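Local atomic coordinates of mandelate racemase/muconate lactonizing protein (Alicyclobacillus acidocaldarius LAA1, PDB entry 3QLD), a protein that belongs to the enolase superfamily, pairing a mandelate racemase/muconate lactonizing enzyme-type N-terminal domain with a C-terminal domain of the TIM-barrel kind. Residues Asp151-Ile154 with Gln155-Ala159; Gly305-His308 with Gly309-Ala313. One frame throughout, in Å; residues are numbered along the deposited sequence.

Interaction 1 of 2, residues Asp151-Ile154 with Gln155-Ala159; sequences DVLI and QSVDA
Leu153 and Val157 meet one turn apart on the inner face of helix 150-162, the helix of a beta-alpha-beta unit that carries the chain from strand 137-144 to strand 167-171 in the barrel domain. Their side chains slant across one another, and the branch point CG of Leu153 lies 4.2 Å from CG2 of Val157. The valine methyl faces back along the helix because CG2 stands beside its own backbone N, opposite the carbonyl carbon, while CG1 takes the place anti to N (chi1 -169°). Branched apolar residues suit this buried face: Leu153 packs on Ala180 and Val184 of helix 178-187, and Val157 on Leu144 of strand 137-144.

Ile154 and Asp158, also one turn apart, likewise cross at a slant, with CG2 of the isoleucine 3.9 Å from OD2 of the aspartate. The carboxylate's polar partners lie outside this stretch: OD1 makes a salt bridge with Arg187 and a hydrogen bond with Tyr188, so a short acid can link this helix to the end of the neighbouring one. Gln155 and Asp151, both polar, lie on the exposed side, where their amide and carboxylate suit a surface open to solvent.

Ser156 is small enough to turn its hydroxyl back on the helix. Val152 O accepts a hydrogen bond from Ser156 N at 2.8 Å, nearly in line with its C=O bond, and also takes a longer one from Ser156 OG, 3.3 Å away and 49° out of the carbonyl plane.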
loop_
_atom_site.group_PDB
_atom_site.type_symbol
_atom_site.label_atom_id
_atom_site.label_comp_id
_atom_site.label_asym_id
_atom_site.label_seq_id
_atom_site.Cartn_x
_atom_site.Cartn_y
_atom_site.Cartn_z
ATOM N N ASP A 151 8.425 -37.921 -8.523
ATOM C CA ASP A 151 7.338 -38.905 -8.545
ATOM C C ASP A 151 6.013 -38.328 -8.003
ATOM O O ASP A 151 4.968 -38.379 -8.684
ATOM C CB ASP A 151 7.742 -40.169 -7.753
ATOM C CG ASP A 151 8.970 -40.899 -8.356
ATOM O OD1 ASP A 151 9.178 -40.849 -9.600
ATOM O OD2 ASP A 151 9.735 -41.534 -7.574
ATOM N N VAL A 152 6.071 -37.781 -6.783
ATOM C CA VAL A 152 4.953 -37.047 -6.204
ATOM C C VAL A 152 4.396 -36.084 -7.265
ATOM O O VAL A 152 3.204 -36.123 -7.575
ATOM C CB VAL A 152 5.361 -36.244 -4.934
ATOM C CG1 VAL A 152 4.128 -35.469 -4.327
ATOM C CG2 VAL A 152 5.998 -37.140 -3.879
ATOM N N LEU A 153 5.275 -35.267 -7.850
ATOM C CA LEU A 153 4.850 -34.283 -8.859
ATOM C C LEU A 153 3.986 -34.863 -9.988
ATOM O O LEU A 153 2.836 -34.424 -10.207
ATOM C CB LEU A 153 6.058 -33.539 -9.451
ATOM C CG LEU A 153 5.551 -32.543 -10.496
ATOM C CD1 LEU A 153 4.876 -31.365 -9.841
ATOM C CD2 LEU A 153 6.642 -32.115 -11.407
ATOM N N ILE A 154 4.557 -35.834 -10.690
ATOM C CA ILE A 154 3.906 -36.474 -11.851
ATOM C C ILE A 154 2.598 -37.163 -11.442
ATOM O O ILE A 154 1.591 -37.170 -12.179
ATOM C CB ILE A 154 4.882 -37.444 -12.556
ATOM C CG1 ILE A 154 5.971 -36.660 -13.314
ATOM C CG2 ILE A 154 4.137 -38.372 -13.524
ATOM C CD1 ILE A 154 5.478 -35.912 -14.563
ATOM N N GLN A 155 2.604 -37.707 -10.229
ATOM C CA GLN A 155 1.389 -38.267 -9.681
ATOM C C GLN A 155 0.358 -37.168 -9.479
ATOM O O GLN A 155 -0.796 -37.366 -9.841
ATOM C CB GLN A 155 1.691 -39.021 -8.407
ATOM C CG GLN A 155 2.717 -40.158 -8.634
ATOM C CD GLN A 155 3.249 -40.800 -7.315
ATOM O OE1 GLN A 155 2.499 -40.996 -6.329
ATOM N NE2 GLN A 155 4.536 -41.155 -7.314
ATOM N N SER A 156 0.768 -35.996 -8.951
ATOM C CA SER A 156 -0.153 -34.879 -8.796
ATOM C C SER A 156 -0.698 -34.423 -10.134
ATOM O O SER A 156 -1.895 -34.155 -10.225
ATOM C CB SER A 156 0.529 -33.685 -8.102
ATOM O OG SER A 156 0.842 -34.039 -6.770
ATOM N N VAL A 157 0.169 -34.288 -11.146
ATOM C CA VAL A 157 -0.264 -33.911 -12.519
ATOM C C VAL A 157 -1.312 -34.839 -13.162
ATOM O O VAL A 157 -2.347 -34.403 -13.685
ATOM C CB VAL A 157 0.904 -33.822 -13.480
ATOM C CG1 VAL A 157 0.430 -33.172 -14.798
ATOM C CG2 VAL A 157 2.133 -33.016 -12.825
ATOM N N ASP A 158 -1.011 -36.112 -13.157
ATOM C CA ASP A 158 -1.969 -37.154 -13.603
ATOM C C ASP A 158 -3.332 -37.013 -12.933
ATOM O O ASP A 158 -4.367 -37.005 -13.629
ATOM C CB ASP A 158 -1.382 -38.527 -13.277
ATOM C CG ASP A 158 -0.184 -38.865 -14.147
ATOM O OD1 ASP A 158 0.055 -38.170 -15.166
ATOM O OD2 ASP A 158 0.530 -39.856 -13.842
ATOM N N ALA A 159 -3.312 -36.813 -11.599
ATOM C CA ALA A 159 -4.531 -36.673 -10.789
ATOM C C ALA A 159 -5.318 -35.453 -11.218
ATOM O O ALA A 159 -6.543 -35.542 -11.391
ATOM C CB ALA A 159 -4.198 -36.617 -9.301
#

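Interaction 2 of 2, residues Gly305-His308 with Gly309-Ala313; sequences GRVH and GLIAA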
loop_
_atom_site.group_PDB
_atom_site.type_symbol
_atom_site.label_atom_id
_atom_site.label_comp_id
_atom_site.label_asym_id
_atom_site.label_seq_id
_atom_site.Cartn_x
_atom_site.Cartn_y
_atom_site.Cartn_z
ATOM N N GLY A 305 -17.085 -14.245 -3.038
ATOM C CA GLY A 305 -15.909 -13.947 -3.864
ATOM C C GLY A 305 -15.667 -14.864 -5.072
ATOM O O GLY A 305 -15.271 -14.395 -6.137
ATOM N N ARG A 306 -15.942 -16.156 -4.924
ATOM C CA ARG A 306 -15.708 -17.092 -6.032
ATOM C C ARG A 306 -16.723 -16.828 -7.165
ATOM O O ARG A 306 -16.363 -16.800 -8.346
ATOM C CB ARG A 306 -15.814 -18.526 -5.543
ATOM C CG ARG A 306 -15.593 -19.595 -6.627
ATOM C CD ARG A 306 -15.409 -20.972 -6.005
ATOM N NE ARG A 306 -14.573 -20.838 -4.834
ATOM C CZ ARG A 306 -13.263 -20.967 -4.851
ATOM N NH1 ARG A 306 -12.628 -21.304 -5.980
ATOM N NH2 ARG A 306 -12.586 -20.726 -3.741
ATOM N N VAL A 307 -17.976 -16.638 -6.790
ATOM C CA VAL A 307 -19.048 -16.241 -7.745
ATOM C C VAL A 307 -18.716 -14.963 -8.505
ATOM O O VAL A 307 -18.718 -14.955 -9.747
ATOM C CB VAL A 307 -20.443 -16.135 -7.061
ATOM C CG1 VAL A 307 -21.422 -15.324 -7.956
ATOM C CG2 VAL A 307 -20.940 -17.524 -6.842
ATOM N N HIS A 308 -18.329 -13.912 -7.785
ATOM C CA HIS A 308 -17.905 -12.636 -8.412
ATOM C C HIS A 308 -16.685 -12.744 -9.323
ATOM O O HIS A 308 -16.599 -12.029 -10.326
ATOM C CB HIS A 308 -17.673 -11.551 -7.328
ATOM C CG HIS A 308 -18.945 -10.963 -6.787
ATOM N ND1 HIS A 308 -18.966 -10.040 -5.761
ATOM C CD2 HIS A 308 -20.247 -11.180 -7.124
ATOM C CE1 HIS A 308 -20.222 -9.693 -5.503
ATOM N NE2 HIS A 308 -21.020 -10.365 -6.328
ATOM N N GLY A 309 -15.751 -13.650 -8.958
ATOM C CA GLY A 309 -14.510 -13.875 -9.667
ATOM C C GLY A 309 -14.822 -14.674 -10.940
ATOM O O GLY A 309 -14.269 -14.423 -11.979
ATOM N N LEU A 310 -15.704 -15.665 -10.848
ATOM C CA LEU A 310 -16.192 -16.291 -12.114
ATOM C C LEU A 310 -16.952 -15.348 -13.059
ATOM O O LEU A 310 -16.793 -15.444 -14.245
ATOM C CB LEU A 310 -16.992 -17.537 -11.789
ATOM C CG LEU A 310 -16.224 -18.628 -11.020
ATOM C CD1 LEU A 310 -17.136 -19.531 -10.139
ATOM C CD2 LEU A 310 -15.360 -19.576 -11.891
ATOM N N ILE A 311 -17.754 -14.420 -12.551
ATOM C CA ILE A 311 -18.363 -13.394 -13.384
ATOM C C ILE A 311 -17.319 -12.506 -14.094
ATOM O O ILE A 311 -17.418 -12.269 -15.265
ATOM C CB ILE A 311 -19.366 -12.584 -12.573
ATOM C CG1 ILE A 311 -20.571 -13.494 -12.243
ATOM C CG2 ILE A 311 -19.700 -11.249 -13.231
ATOM C CD1 ILE A 311 -21.480 -12.998 -11.165
ATOM N N ALA A 312 -16.316 -11.996 -13.380
ATOM C CA ALA A 312 -15.203 -11.319 -14.075
ATOM C C ALA A 312 -14.497 -12.243 -15.135
ATOM O O ALA A 312 -14.063 -11.785 -16.207
ATOM C CB ALA A 312 -14.182 -10.820 -13.041
ATOM N N ALA A 313 -14.337 -13.513 -14.837
ATOM C CA ALA A 313 -13.679 -14.416 -15.803
ATOM C C ALA A 313 -14.449 -14.640 -17.107
ATOM O O ALA A 313 -13.892 -15.196 -18.047
ATOM C CB ALA A 313 -13.412 -15.704 -15.184
#
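Arg306 and Leu310 run side by side along helix 303-313, pointing the same way, with CG of the arginine 3.8 Å from CD1 of the leucine. The aliphatic part of Arg306 makes this contact: CG is anti to the backbone N (chi1 180°) and CD continues the extended course before the chain bends at chi3 and carries the guanidinium group beyond the leucine. There NH2 is hydrogen-bonded to the carbonyl oxygen of Glu301, and NH1 has weak bonds to Gly325 O and Tyr330 OH. A long residue with an apolar stem and a polar head thus suits a buried site where carbonyl and hydroxyl oxygens meet the guanidinium group.

Val307 and Ile311 likewise lie side by side. CG1 of the valine is 4.0 Å from CD1 of the isoleucine, whose CG1 sits beside its backbone N (chi1 -69°) and so leads the terminal methyl back towards the preceding turn. Ile340 lies against Val307 and Leu310, while Pro351 covers Leu310 and Ile311.

The imidazole of His308 is hydrogen-bonded through NE2 to Asp117 OD1 and meets Phe277 edge-to-face, combining a polar and an aromatic contact in a buried setting.

Gly309 brings only backbone to this turn. Its N gives a bent bond to Gly305 O (3.0 Å, 140° at the hydrogen), plus a weak one to Arg306 O, whereas Leu310 N reaches Arg306 O almost straight, at 2.8 Å. Side chains and backbone bonds alike follow the i to i+4 pattern of an alpha-helix, and helix 303-313 has its buried place within the enolase-type C-terminal domain.

Overall arrangement
Both contacts are single-helix affairs inside the enolase-type C-terminal domain, and they follow in series: interaction 1 on helix 150-162, early in that domain, and interaction 2 on helix 303-313, after strand 293-296. Their centres are 28 Å apart and their nearest atoms about 16 Å, so they do not touch. Strand 137-144 is common ground: Ser156 and Val157 pack on its Leu144, Leu310 and Ala313 on its Val138. The settings differ, however. Interaction 1 lies 26 Å from the chain centre with one face exposed, whereas interaction 2 is buried 8 Å from it, where hydrogen bonds from Gly305 N to Glu47 and from His308 to Asp117 tie this helix to the N-terminal part of the chain.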